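Local atomic coordinates of Exo-poly-alpha-D-galacturonosidase (Thermotoga maritima, PDB entry 3JUR), a protein that probably hydrolyses the alpha-glycosidic bonds of polygalacturonate (pectate), acting as an exopolygalacturonase of glycoside hydrolase family 28. Residues D42-F47 / F69-I74; G107-N112 / T175-R180; Q293-G298 / M320-A325; G336-I341 / P371-V376. One frame throughout, in Å; residues are numbered along the deposited sequence.

Contact 1 (D42-F47 / F69-I74)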
loop_
_atom_site.group_PDB
_atom_site.type_symbol
_atom_site.label_atom_id
_atom_site.label_comp_id
_atom_site.label_asym_id
_atom_site.label_seq_id
_atom_site.Cartn_x
_atom_site.Cartn_y
_atom_site.Cartn_z
ATOM N N ASP D 42 34.003 -36.852 40.710
ATOM C CA ASP D 42 32.637 -37.327 40.541
ATOM C C ASP D 42 31.805 -36.904 41.746
ATOM O O ASP D 42 31.991 -37.420 42.848
ATOM C CB ASP D 42 32.603 -38.850 40.371
ATOM C CG ASP D 42 31.234 -39.368 39.941
ATOM O OD1 ASP D 42 30.290 -38.560 39.823
ATOM O OD2 ASP D 42 31.104 -40.593 39.722
ATOM N N CYS D 43 30.894 -35.957 41.528
ATOM C CA CYS D 43 30.051 -35.436 42.601
ATOM C C CYS D 43 28.681 -36.110 42.664
ATOM O O CYS D 43 27.796 -35.633 43.374
ATOM C CB CYS D 43 29.884 -33.916 42.472
ATOM S SG CYS D 43 31.425 -33.003 42.236
ATOM N N SER D 44 28.509 -37.214 41.931
ATOM C CA SER D 44 27.227 -37.937 41.871
ATOM C C SER D 44 26.623 -38.212 43.250
ATOM O O SER D 44 25.461 -37.881 43.502
ATOM C CB SER D 44 27.373 -39.257 41.103
ATOM O OG SER D 44 27.644 -39.042 39.728
ATOM N N GLU D 45 27.422 -38.808 44.133
ATOM C CA GLU D 45 26.992 -39.150 45.495
ATOM C C GLU D 45 26.823 -37.922 46.379
ATOM O O GLU D 45 26.014 -37.924 47.312
ATOM C CB GLU D 45 27.983 -40.117 46.150
ATOM C CG GLU D 45 27.918 -41.533 45.612
ATOM C CD GLU D 45 26.652 -42.261 46.034
ATOM O OE1 GLU D 45 26.495 -42.552 47.242
ATOM O OE2 GLU D 45 25.820 -42.553 45.152
ATOM N N SER D 46 27.601 -36.884 46.088
ATOM C CA SER D 46 27.499 -35.619 46.800
ATOM C C SER D 46 26.095 -35.050 46.664
ATOM O O SER D 46 25.481 -34.675 47.663
ATOM C CB SER D 46 28.537 -34.625 46.280
ATOM O OG SER D 46 29.842 -35.157 46.436
ATOM N N PHE D 47 25.589 -35.011 45.430
ATOM C CA PHE D 47 24.222 -34.571 45.163
ATOM C C PHE D 47 23.205 -35.441 45.887
ATOM O O PHE D 47 22.288 -34.923 46.527
ATOM C CB PHE D 47 23.922 -34.553 43.655
ATOM C CG PHE D 47 24.454 -33.339 42.948
ATOM C CD1 PHE D 47 23.761 -32.139 42.990
ATOM C CD2 PHE D 47 25.659 -33.393 42.258
ATOM C CE1 PHE D 47 24.258 -31.007 42.349
ATOM C CE2 PHE D 47 26.161 -32.274 41.618
ATOM C CZ PHE D 47 25.455 -31.074 41.660
ATOM N N PHE D 69 31.129 -28.875 38.491
ATOM C CA PHE D 69 30.796 -30.081 39.244
ATOM C C PHE D 69 30.339 -31.220 38.330
ATOM O O PHE D 69 29.263 -31.147 37.720
ATOM C CB PHE D 69 29.727 -29.759 40.296
ATOM C CG PHE D 69 30.215 -28.851 41.392
ATOM C CD1 PHE D 69 30.770 -29.379 42.551
ATOM C CD2 PHE D 69 30.129 -27.468 41.260
ATOM C CE1 PHE D 69 31.227 -28.542 43.570
ATOM C CE2 PHE D 69 30.589 -26.625 42.271
ATOM C CZ PHE D 69 31.134 -27.162 43.426
ATOM N N LEU D 70 31.174 -32.255 38.229
ATOM C CA LEU D 70 30.875 -33.433 37.408
ATOM C C LEU D 70 29.957 -34.382 38.154
ATOM O O LEU D 70 30.195 -34.689 39.318
ATOM C CB LEU D 70 32.159 -34.181 37.015
ATOM C CG LEU D 70 33.180 -33.521 36.083
ATOM C CD1 LEU D 70 34.207 -34.553 35.625
ATOM C CD2 LEU D 70 32.514 -32.869 34.879
ATOM N N THR D 71 28.917 -34.850 37.473
ATOM C CA THR D 71 27.927 -35.737 38.079
ATOM C C THR D 71 27.140 -36.517 37.028
ATOM O O THR D 71 27.017 -36.083 35.878
ATOM C CB THR D 71 26.927 -34.957 39.000
ATOM O OG1 THR D 71 25.894 -35.840 39.454
ATOM C CG2 THR D 71 26.289 -33.796 38.261
ATOM N N GLY D 72 26.612 -37.668 37.437
ATOM C CA GLY D 72 25.593 -38.364 36.665
ATOM C C GLY D 72 24.268 -37.669 36.924
ATOM O O GLY D 72 24.250 -36.562 37.466
ATOM N N PRO D 73 23.143 -38.317 36.565
ATOM C CA PRO D 73 21.834 -37.677 36.706
ATOM C C PRO D 73 21.523 -37.287 38.155
ATOM O O PRO D 73 21.939 -37.974 39.083
ATOM C CB PRO D 73 20.863 -38.762 36.225
ATOM C CG PRO D 73 21.585 -40.038 36.457
ATOM C CD PRO D 73 23.017 -39.721 36.140
ATOM N N ILE D 74 20.807 -36.182 38.327
ATOM C CA ILE D 74 20.394 -35.705 39.648
ATOM C C ILE D 74 18.912 -35.982 39.823
ATOM O O ILE D 74 18.097 -35.582 38.982
ATOM C CB ILE D 74 20.662 -34.181 39.810
ATOM C CG1 ILE D 74 22.169 -33.891 39.817
ATOM C CG2 ILE D 74 19.988 -33.626 41.067
ATOM C CD1 ILE D 74 22.515 -32.436 39.549
HETATM O O HOH W 1 23.233 -37.805 41.709
#

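Contact 2 (G107-N112 / T175-R180)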
loop_
_atom_site.group_PDB
_atom_site.type_symbol
_atom_site.label_atom_id
_atom_site.label_comp_id
_atom_site.label_asym_id
_atom_site.label_seq_id
_atom_site.Cartn_x
_atom_site.Cartn_y
_atom_site.Cartn_z
ATOM N N GLY D 107 6.545 -38.160 22.759
ATOM C CA GLY D 107 5.117 -38.317 23.026
ATOM C C GLY D 107 4.628 -39.696 23.447
ATOM O O GLY D 107 3.427 -39.886 23.649
ATOM N N ILE D 108 5.536 -40.659 23.579
ATOM C CA ILE D 108 5.153 -42.005 24.033
ATOM C C ILE D 108 5.902 -42.389 25.316
ATOM O O ILE D 108 7.132 -42.281 25.384
ATOM C CB ILE D 108 5.350 -43.091 22.925
ATOM C CG1 ILE D 108 4.500 -42.775 21.685
ATOM C CG2 ILE D 108 4.994 -44.495 23.457
ATOM C CD1 ILE D 108 4.917 -43.516 20.430
ATOM N N GLU D 109 5.145 -42.825 26.325
ATOM C CA GLU D 109 5.707 -43.236 27.612
ATOM C C GLU D 109 6.509 -44.526 27.500
ATOM O O GLU D 109 6.156 -45.428 26.739
ATOM C CB GLU D 109 4.598 -43.424 28.649
ATOM C CG GLU D 109 3.909 -42.135 29.066
ATOM C CD GLU D 109 3.034 -42.312 30.292
ATOM O OE1 GLU D 109 2.897 -41.344 31.075
ATOM O OE2 GLU D 109 2.485 -43.418 30.472
ATOM N N LEU D 110 7.593 -44.599 28.264
ATOM C CA LEU D 110 8.453 -45.780 28.292
ATOM C C LEU D 110 9.346 -45.770 29.533
ATOM O O LEU D 110 9.370 -44.795 30.291
ATOM C CB LEU D 110 9.318 -45.842 27.021
ATOM C CG LEU D 110 10.583 -44.979 26.941
ATOM C CD1 LEU D 110 11.435 -45.406 25.770
ATOM C CD2 LEU D 110 10.267 -43.489 26.859
ATOM N N TYR D 111 10.068 -46.867 29.738
ATOM C CA TYR D 111 11.166 -46.894 30.695
ATOM C C TYR D 111 12.478 -46.823 29.929
ATOM O O TYR D 111 12.736 -47.629 29.031
ATOM C CB TYR D 111 11.081 -48.123 31.606
ATOM C CG TYR D 111 10.081 -47.933 32.718
ATOM C CD1 TYR D 111 10.497 -47.607 34.007
ATOM C CD2 TYR D 111 8.713 -48.043 32.475
ATOM C CE1 TYR D 111 9.571 -47.416 35.035
ATOM C CE2 TYR D 111 7.782 -47.850 33.486
ATOM C CZ TYR D 111 8.214 -47.537 34.764
ATOM O OH TYR D 111 7.283 -47.349 35.763
ATOM N N ASN D 112 13.286 -45.830 30.275
ATOM C CA ASN D 112 14.493 -45.506 29.528
ATOM C C ASN D 112 15.486 -44.773 30.426
ATOM O O ASN D 112 15.201 -44.531 31.601
ATOM C CB ASN D 112 14.137 -44.650 28.301
ATOM C CG ASN D 112 15.297 -44.496 27.321
ATOM O OD1 ASN D 112 16.126 -45.396 27.156
ATOM N ND2 ASN D 112 15.351 -43.347 26.659
ATOM N N THR D 175 0.488 -52.406 24.805
ATOM C CA THR D 175 1.529 -52.918 25.707
ATOM C C THR D 175 1.676 -51.980 26.907
ATOM O O THR D 175 1.955 -50.796 26.728
ATOM C CB THR D 175 2.905 -53.031 24.992
ATOM O OG1 THR D 175 2.768 -53.777 23.777
ATOM C CG2 THR D 175 3.937 -53.708 25.884
ATOM N N PRO D 176 1.471 -52.503 28.133
ATOM C CA PRO D 176 1.635 -51.672 29.327
ATOM C C PRO D 176 2.998 -50.987 29.359
ATOM O O PRO D 176 3.980 -51.544 28.860
ATOM C CB PRO D 176 1.520 -52.681 30.468
ATOM C CG PRO D 176 0.627 -53.742 29.920
ATOM C CD PRO D 176 1.015 -53.863 28.473
ATOM N N VAL D 177 3.039 -49.790 29.939
ATOM C CA VAL D 177 4.263 -48.986 30.019
ATOM C C VAL D 177 5.404 -49.732 30.717
ATOM O O VAL D 177 6.556 -49.652 30.280
ATOM C CB VAL D 177 4.010 -47.622 30.724
ATOM C CG1 VAL D 177 5.209 -46.693 30.552
ATOM C CG2 VAL D 177 2.750 -46.952 30.174
ATOM N N GLU D 178 5.067 -50.469 31.781
ATOM C CA GLU D 178 6.033 -51.236 32.579
ATOM C C GLU D 178 6.793 -52.256 31.734
ATOM O O GLU D 178 7.853 -52.735 32.135
ATOM C CB GLU D 178 5.332 -51.965 33.738
ATOM C CG GLU D 178 4.691 -51.059 34.801
ATOM C CD GLU D 178 3.382 -50.398 34.347
ATOM O OE1 GLU D 178 2.960 -49.419 34.998
ATOM O OE2 GLU D 178 2.773 -50.846 33.347
ATOM N N GLU D 179 6.241 -52.581 30.568
ATOM C CA GLU D 179 6.831 -53.576 29.675
ATOM C C GLU D 179 7.546 -52.945 28.475
ATOM O O GLU D 179 8.081 -53.650 27.617
ATOM C CB GLU D 179 5.765 -54.581 29.223
ATOM C CG GLU D 179 5.134 -55.354 30.379
ATOM C CD GLU D 179 4.012 -56.285 29.953
ATOM O OE1 GLU D 179 3.785 -56.458 28.734
ATOM O OE2 GLU D 179 3.353 -56.849 30.851
ATOM N N ARG D 180 7.566 -51.616 28.436
ATOM C CA ARG D 180 8.268 -50.877 27.393
ATOM C C ARG D 180 9.638 -50.460 27.913
ATOM O O ARG D 180 9.868 -49.287 28.226
ATOM C CB ARG D 180 7.466 -49.643 26.969
ATOM C CG ARG D 180 6.072 -49.937 26.458
ATOM C CD ARG D 180 5.390 -48.655 26.024
ATOM N NE ARG D 180 3.940 -48.804 25.953
ATOM C CZ ARG D 180 3.081 -47.789 25.915
ATOM N NH1 ARG D 180 3.520 -46.534 25.945
ATOM N NH2 ARG D 180 1.778 -48.026 25.849
#

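Contact 3 (Q293-G298 / M320-A325)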
loop_
_atom_site.group_PDB
_atom_site.type_symbol
_atom_site.label_atom_id
_atom_site.label_comp_id
_atom_site.label_asym_id
_atom_site.label_seq_id
_atom_site.Cartn_x
_atom_site.Cartn_y
_atom_site.Cartn_z
ATOM N N GLN D 293 18.877 -18.523 14.528
ATOM C CA GLN D 293 18.861 -19.015 13.155
ATOM C C GLN D 293 18.407 -20.479 13.093
ATOM O O GLN D 293 17.643 -20.867 12.199
ATOM C CB GLN D 293 20.255 -18.881 12.543
ATOM C CG GLN D 293 20.360 -19.399 11.126
ATOM C CD GLN D 293 20.380 -18.287 10.112
ATOM O OE1 GLN D 293 21.456 -17.896 9.636
ATOM N NE2 GLN D 293 19.195 -17.755 9.772
ATOM N N ALA D 294 18.868 -21.273 14.061
ATOM C CA ALA D 294 18.604 -22.710 14.100
ATOM C C ALA D 294 17.172 -23.100 14.499
ATOM O O ALA D 294 16.728 -24.209 14.183
ATOM C CB ALA D 294 19.631 -23.407 15.014
ATOM N N SER D 295 16.455 -22.208 15.189
ATOM C CA SER D 295 15.120 -22.525 15.701
ATOM C C SER D 295 14.125 -22.861 14.596
ATOM O O SER D 295 14.011 -22.135 13.620
ATOM C CB SER D 295 14.565 -21.383 16.564
ATOM O OG SER D 295 13.240 -21.671 16.985
ATOM N N HIS D 296 13.393 -23.956 14.780
ATOM C CA HIS D 296 12.370 -24.398 13.825
ATOM C C HIS D 296 11.019 -23.705 14.019
ATOM O O HIS D 296 10.095 -23.889 13.217
ATOM C CB HIS D 296 12.188 -25.913 13.931
ATOM C CG HIS D 296 13.370 -26.705 13.462
ATOM N ND1 HIS D 296 13.279 -28.040 13.126
ATOM C CD2 HIS D 296 14.663 -26.355 13.260
ATOM C CE1 HIS D 296 14.468 -28.478 12.747
ATOM N NE2 HIS D 296 15.325 -27.474 12.817
ATOM N N GLY D 297 10.900 -22.928 15.093
ATOM C CA GLY D 297 9.671 -22.222 15.410
ATOM C C GLY D 297 9.747 -21.496 16.743
ATOM O O GLY D 297 10.373 -21.978 17.692
ATOM N N GLY D 298 9.112 -20.333 16.812
ATOM C CA GLY D 298 9.104 -19.532 18.032
ATOM C C GLY D 298 8.098 -20.071 19.032
ATOM O O GLY D 298 8.458 -20.431 20.157
ATOM N N MET D 320 13.708 -13.661 16.509
ATOM C CA MET D 320 14.670 -13.155 15.538
ATOM C C MET D 320 15.399 -14.296 14.839
ATOM O O MET D 320 15.931 -15.184 15.504
ATOM C CB MET D 320 15.692 -12.246 16.217
ATOM C CG MET D 320 15.136 -10.900 16.667
ATOM S SD MET D 320 16.412 -9.765 17.278
ATOM C CE MET D 320 17.718 -9.996 16.088
ATOM N N ASN D 321 15.409 -14.249 13.503
ATOM C CA ASN D 321 16.161 -15.177 12.631
ATOM C C ASN D 321 15.576 -16.592 12.566
ATOM O O ASN D 321 16.136 -17.469 11.895
ATOM C CB ASN D 321 17.661 -15.231 12.992
ATOM C CG ASN D 321 18.304 -13.849 13.116
ATOM O OD1 ASN D 321 18.008 -12.939 12.354
ATOM N ND2 ASN D 321 19.204 -13.702 14.083
ATOM N N VAL D 322 14.446 -16.794 13.241
ATOM C CA VAL D 322 13.814 -18.113 13.372
ATOM C C VAL D 322 13.230 -18.608 12.055
ATOM O O VAL D 322 12.949 -17.815 11.152
ATOM C CB VAL D 322 12.718 -18.124 14.475
ATOM C CG1 VAL D 322 13.307 -17.675 15.815
ATOM C CG2 VAL D 322 11.506 -17.244 14.081
ATOM N N GLU D 323 13.045 -19.921 11.939
ATOM C CA GLU D 323 12.457 -20.467 10.720
ATOM C C GLU D 323 10.992 -20.083 10.602
ATOM O O GLU D 323 10.513 -19.778 9.502
ATOM C CB GLU D 323 12.607 -21.989 10.660
ATOM C CG GLU D 323 14.032 -22.461 10.391
ATOM C CD GLU D 323 14.131 -23.975 10.231
ATOM O OE1 GLU D 323 13.088 -24.661 10.296
ATOM O OE2 GLU D 323 15.258 -24.482 10.031
ATOM N N ARG D 324 10.294 -20.123 11.740
ATOM C CA ARG D 324 8.860 -19.867 11.821
ATOM C C ARG D 324 8.534 -19.174 13.131
ATOM O O ARG D 324 9.131 -19.475 14.175
ATOM C CB ARG D 324 8.060 -21.179 11.743
ATOM C CG ARG D 324 8.318 -21.978 10.480
ATOM C CD ARG D 324 7.740 -23.385 10.492
ATOM N NE ARG D 324 8.383 -24.124 9.403
ATOM C CZ ARG D 324 9.550 -24.749 9.504
ATOM N NH1 ARG D 324 10.199 -24.788 10.673
ATOM N NH2 ARG D 324 10.062 -25.349 8.439
ATOM N N ALA D 325 7.569 -18.265 13.090
ATOM C CA ALA D 325 7.148 -17.576 14.303
ATOM C C ALA D 325 6.112 -18.408 15.053
ATOM O O ALA D 325 6.275 -18.691 16.245
ATOM C CB ALA D 325 6.614 -16.182 13.983
HETATM O O HOH W 2 16.250 -19.594 10.238
HETATM O O HOH W 3 17.381 -23.169 10.549
#

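Contact 4 (G336-I341 / P371-V376)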
loop_
_atom_site.group_PDB
_atom_site.type_symbol
_atom_site.label_atom_id
_atom_site.label_comp_id
_atom_site.label_asym_id
_atom_site.label_seq_id
_atom_site.Cartn_x
_atom_site.Cartn_y
_atom_site.Cartn_z
ATOM N N GLY D 336 -7.088 -35.895 18.416
ATOM C CA GLY D 336 -6.981 -34.765 19.334
ATOM C C GLY D 336 -7.397 -33.451 18.705
ATOM O O GLY D 336 -8.138 -33.429 17.710
ATOM N N TYR D 337 -6.917 -32.353 19.287
ATOM C CA TYR D 337 -7.269 -31.010 18.830
ATOM C C TYR D 337 -6.173 -29.988 19.133
ATOM O O TYR D 337 -5.330 -30.202 20.006
ATOM C CB TYR D 337 -8.608 -30.553 19.443
ATOM C CG TYR D 337 -8.632 -30.562 20.958
ATOM C CD1 TYR D 337 -8.152 -29.467 21.688
ATOM C CD2 TYR D 337 -9.125 -31.664 21.664
ATOM C CE1 TYR D 337 -8.164 -29.468 23.079
ATOM C CE2 TYR D 337 -9.136 -31.674 23.064
ATOM C CZ TYR D 337 -8.654 -30.564 23.760
ATOM O OH TYR D 337 -8.655 -30.551 25.136
ATOM N N MET D 338 -6.185 -28.896 18.378
ATOM C CA MET D 338 -5.471 -27.670 18.714
ATOM C C MET D 338 -6.479 -26.560 18.508
ATOM O O MET D 338 -7.037 -26.417 17.414
ATOM C CB MET D 338 -4.237 -27.465 17.816
ATOM C CG MET D 338 -3.204 -28.584 17.928
ATOM S SD MET D 338 -1.748 -28.356 16.894
ATOM C CE MET D 338 -2.416 -28.748 15.286
ATOM N N GLU D 339 -6.757 -25.803 19.566
ATOM C CA GLU D 339 -7.789 -24.765 19.505
ATOM C C GLU D 339 -7.626 -23.695 20.577
ATOM O O GLU D 339 -7.053 -23.956 21.635
ATOM C CB GLU D 339 -9.198 -25.372 19.576
ATOM C CG GLU D 339 -9.535 -26.085 20.866
ATOM C CD GLU D 339 -10.972 -26.586 20.888
ATOM O OE1 GLU D 339 -11.521 -26.888 19.806
ATOM O OE2 GLU D 339 -11.551 -26.686 21.992
ATOM N N ASN D 340 -8.152 -22.504 20.296
ATOM C CA ASN D 340 -8.007 -21.355 21.179
ATOM C C ASN D 340 -6.536 -21.059 21.453
ATOM O O ASN D 340 -6.080 -21.082 22.607
ATOM C CB ASN D 340 -8.799 -21.548 22.483
ATOM C CG ASN D 340 -10.173 -20.910 22.436
ATOM O OD1 ASN D 340 -10.585 -20.355 21.416
ATOM N ND2 ASN D 340 -10.884 -20.963 23.559
ATOM N N ILE D 341 -5.796 -20.826 20.371
ATOM C CA ILE D 341 -4.389 -20.465 20.440
ATOM C C ILE D 341 -4.303 -18.982 20.083
ATOM O O ILE D 341 -4.793 -18.559 19.023
ATOM C CB ILE D 341 -3.510 -21.318 19.459
ATOM C CG1 ILE D 341 -3.853 -22.814 19.548
ATOM C CG2 ILE D 341 -2.001 -21.073 19.713
ATOM C CD1 ILE D 341 -3.597 -23.478 20.925
ATOM N N PRO D 371 -7.552 -34.662 13.137
ATOM C CA PRO D 371 -7.381 -33.667 14.202
ATOM C C PRO D 371 -8.299 -32.457 14.033
ATOM O O PRO D 371 -8.549 -32.010 12.910
ATOM C CB PRO D 371 -5.914 -33.252 14.066
ATOM C CG PRO D 371 -5.561 -33.531 12.653
ATOM C CD PRO D 371 -6.434 -34.647 12.172
ATOM N N VAL D 372 -8.801 -31.940 15.147
ATOM C CA VAL D 372 -9.601 -30.725 15.119
ATOM C C VAL D 372 -8.631 -29.553 15.239
ATOM O O VAL D 372 -7.933 -29.434 16.243
ATOM C CB VAL D 372 -10.646 -30.695 16.270
ATOM C CG1 VAL D 372 -11.434 -29.383 16.246
ATOM C CG2 VAL D 372 -11.595 -31.897 16.185
ATOM N N VAL D 373 -8.557 -28.719 14.201
ATOM C CA VAL D 373 -7.673 -27.543 14.214
ATOM C C VAL D 373 -8.509 -26.313 13.892
ATOM O O VAL D 373 -8.935 -26.112 12.742
ATOM C CB VAL D 373 -6.468 -27.675 13.230
ATOM C CG1 VAL D 373 -5.535 -26.472 13.346
ATOM C CG2 VAL D 373 -5.678 -28.970 13.496
ATOM N N ARG D 374 -8.776 -25.514 14.927
ATOM C CA ARG D 374 -9.639 -24.333 14.807
ATOM C C ARG D 374 -9.346 -23.244 15.838
ATOM O O ARG D 374 -8.644 -23.482 16.831
ATOM C CB ARG D 374 -11.123 -24.722 14.840
ATOM C CG ARG D 374 -11.429 -25.976 15.631
ATOM C CD ARG D 374 -12.062 -25.736 16.987
ATOM N NE ARG D 374 -13.521 -25.747 16.912
ATOM C CZ ARG D 374 -14.334 -26.307 17.806
ATOM N NH1 ARG D 374 -13.855 -26.936 18.871
ATOM N NH2 ARG D 374 -15.644 -26.245 17.629
ATOM N N SER D 375 -9.882 -22.051 15.582
ATOM C CA SER D 375 -9.819 -20.918 16.516
ATOM C C SER D 375 -8.398 -20.519 16.900
ATOM O O SER D 375 -7.994 -20.615 18.067
ATOM C CB SER D 375 -10.677 -21.201 17.753
ATOM O OG SER D 375 -12.000 -21.468 17.336
ATOM N N VAL D 376 -7.638 -20.098 15.893
ATOM C CA VAL D 376 -6.291 -19.588 16.086
ATOM C C VAL D 376 -6.335 -18.101 15.752
ATOM O O VAL D 376 -6.852 -17.701 14.694
ATOM C CB VAL D 376 -5.247 -20.332 15.200
ATOM C CG1 VAL D 376 -3.821 -19.821 15.479
ATOM C CG2 VAL D 376 -5.319 -21.846 15.427
#

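Contact 1 (D42-F47 / F69-I74)
The ring of Phe47 lies under the end of Ile74, whose CD1 sits over one face, 16° off the ring normal and 3.7 Å from the centroid, a CH-pi contact displaced toward the rim. Thr71 meets the same ring obliquely, its CG2 3.7 Å from Phe47 CE2. With CG beside the backbone N of Phe47 (chi1 -80°), the ring swings off the helix and meets both on one side. Ser44 forms the polar part: its OG accepts from Gly72 N at 2.9 Å in a nearly straight bond (170°) and donates to Asp42 OD1, so the hydroxyl is used in both senses. Asp42 OD1 takes Ser44 N as well, from above its carboxylate plane, closing an Asx turn where Cys43 occupies the N-cap position. Cys43 N donates to Leu70 O at 2.6 Å, while its SG comes up at the in-plane edge of the Phe69 ring, 3.7 Å from Phe69 CD1. One water donates to both Ser44 O and Pro73 O. The first turn of helix 44-57 is thereby laid against strand 68-75; Phe47 continues inward to Leu62 and Val64 of strand 60-64 and Ile88 of strand 87-90, whereas Asp42 OD2 turns to a salt bridge with Arg96.

Contact 2 (G107-N112 / T175-R180)
Arg180 reaches across to strand 108-112 twice, once with its side chain and once with its backbone, and these two bonds make the tight part of the contact. NH1 donates to Glu109 O at 3.0 Å, the carbonyl oxygen lying near the guanidinium plane, and Arg180 O receives Tyr111 N at 2.9 Å (167°). The arginine runs extended from CG to NE (chi2 -178°, chi3 -161°), which carries the guanidinium along the strand, and there Ile108 CG2 comes within 3.5 Å of Arg180 NH1. Its other edge holds Thr175 O side-on, through NE and NH2 together, each at 2.9 Å. Val177 adds to the close fit with CG1, which packs on Glu109 CB at 3.8 Å, while its CG2 stands over the centre of the guanidinium. The solvent side lies toward the partly exposed Tyr111. There the ring edge faces Val177 O, and the exposed Glu178 offers little beyond its CA to the ring. Replacing Arg180 by a leucine would probably leave Glu109 O and Thr175 O without their donors and Asp272, its salt-bridge partner on helix 270-276, without its mate. Glu109 directs its carboxylate elsewhere, to Tyr196 OH and to Arg275. The contact thus fastens the loop after helix 161-173 to the strand through a buried cation, and its chemistry implies that the positive charge is probably balanced by Asp272 while two main-chain carbonyls help fix the orientation of the guanidinium.

Contact 3 (Q293-G298 / M320-A325)
Segments 293-298 and 320-325 run beside each other with CA atoms 4.4 Å apart at Gly297 and Arg324 and 4.6 Å apart at Gly298 and Ala325, as expected for neighbouring coils of the parallel beta-helix of glycoside hydrolase family 28. Glu323 N donates to Ser295 O, and Gly298 N points to Arg324 O at 2.8 Å, with a weaker bond to Ala325 O. Among the side chains, the Glu323 carboxylate lies alongside the His296 ring, the two planes only 10° apart and OE1 over a face, 3.8 Å from His296 CD2. Arg324 extends from CG to NE and turns its guanidinium back at the last torsion (chi4 85°), where NH1 meets His296 O at 2.7 Å, the oxygen almost exactly in the guanidinium plane. The same NH1 forms a salt bridge to Glu323 OE1 at 2.9 Å, on the anti lone pair, while NE pairs with Glu354. Shortening Arg324 to an alanine would probably leave His296 O without this donor and both carboxylates without their cation, with Glu323 set freer to swing off the ring. Ser295 OG takes Gly297 N in an ST turn and bonds to Ser262. His296 also touches Asp260 and Asp261; its place in a Ser-His-Gly sequence beside paired aspartates is consistent with the conserved His-Gly motif of the family. One of two waters on Gln293 O also donates to Asn321 O, 2.7 Å from each oxygen.

Contact 4 (G336-I341 / P371-V376)
Met338 N donates to Val372 O at 2.8 Å and belongs to a set of main-chain bonds that joins strands 337-341 and 372-376 in parallel. Val372 N to Gly336 O at 3.0 Å, Arg374 N to Met338 O and Ile341 N to Ser375 O complete it; the short axes are 4.7 Å apart and diverge by 6°. On the face of Glu339 and Arg374 the two side chains lie side by side. Glu339 leaves with CG between its backbone N and carbonyl carbon (chi1 64°), and its OE1 sits at the edge of the Arg374 guanidinium, 2.5 Å from NH1, a salt bridge whose length is short and best read with caution. Met338, Val373, Ile341 and Val376 fill the other face, where Met338 CE touches Val373 CG2 at 3.7 Å. Asn340 and Ser375 share a left-handed backbone conformation at matched positions, with Asn340 OD1 3.8 Å from Ser375 CB; their polar ends go on to Asn311 and Asp402 of the flanking strands. The chemistry divides by side: an apolar face packs on Leu328 within the beta-helix, while the other sets opposite charges together, an ion pair of doubtful length that would probably tie adjacent coils.

Contacts 3 and 4 both join successive coils of the beta-helix, their centres about 22 Å apart, yet contact 4 pairs regular strands whereas contact 3 pairs irregular loops. Contact 1, near the N-terminal end and on the other side of the chain's centre from contact 4, sets a helix on a strand and is the most buried, combining aromatic and methyl packing with hydrogen bonds at the start of the helix. Contact 2 ties a loop to a strand of a short antiparallel pair, partly buried. Arginine serves three of them: buried in contacts 2 and 3, where it bonds main-chain carbonyls as well as carboxylates; exposed in contact 4, where it lies beside one carboxylate. No two contacts touch.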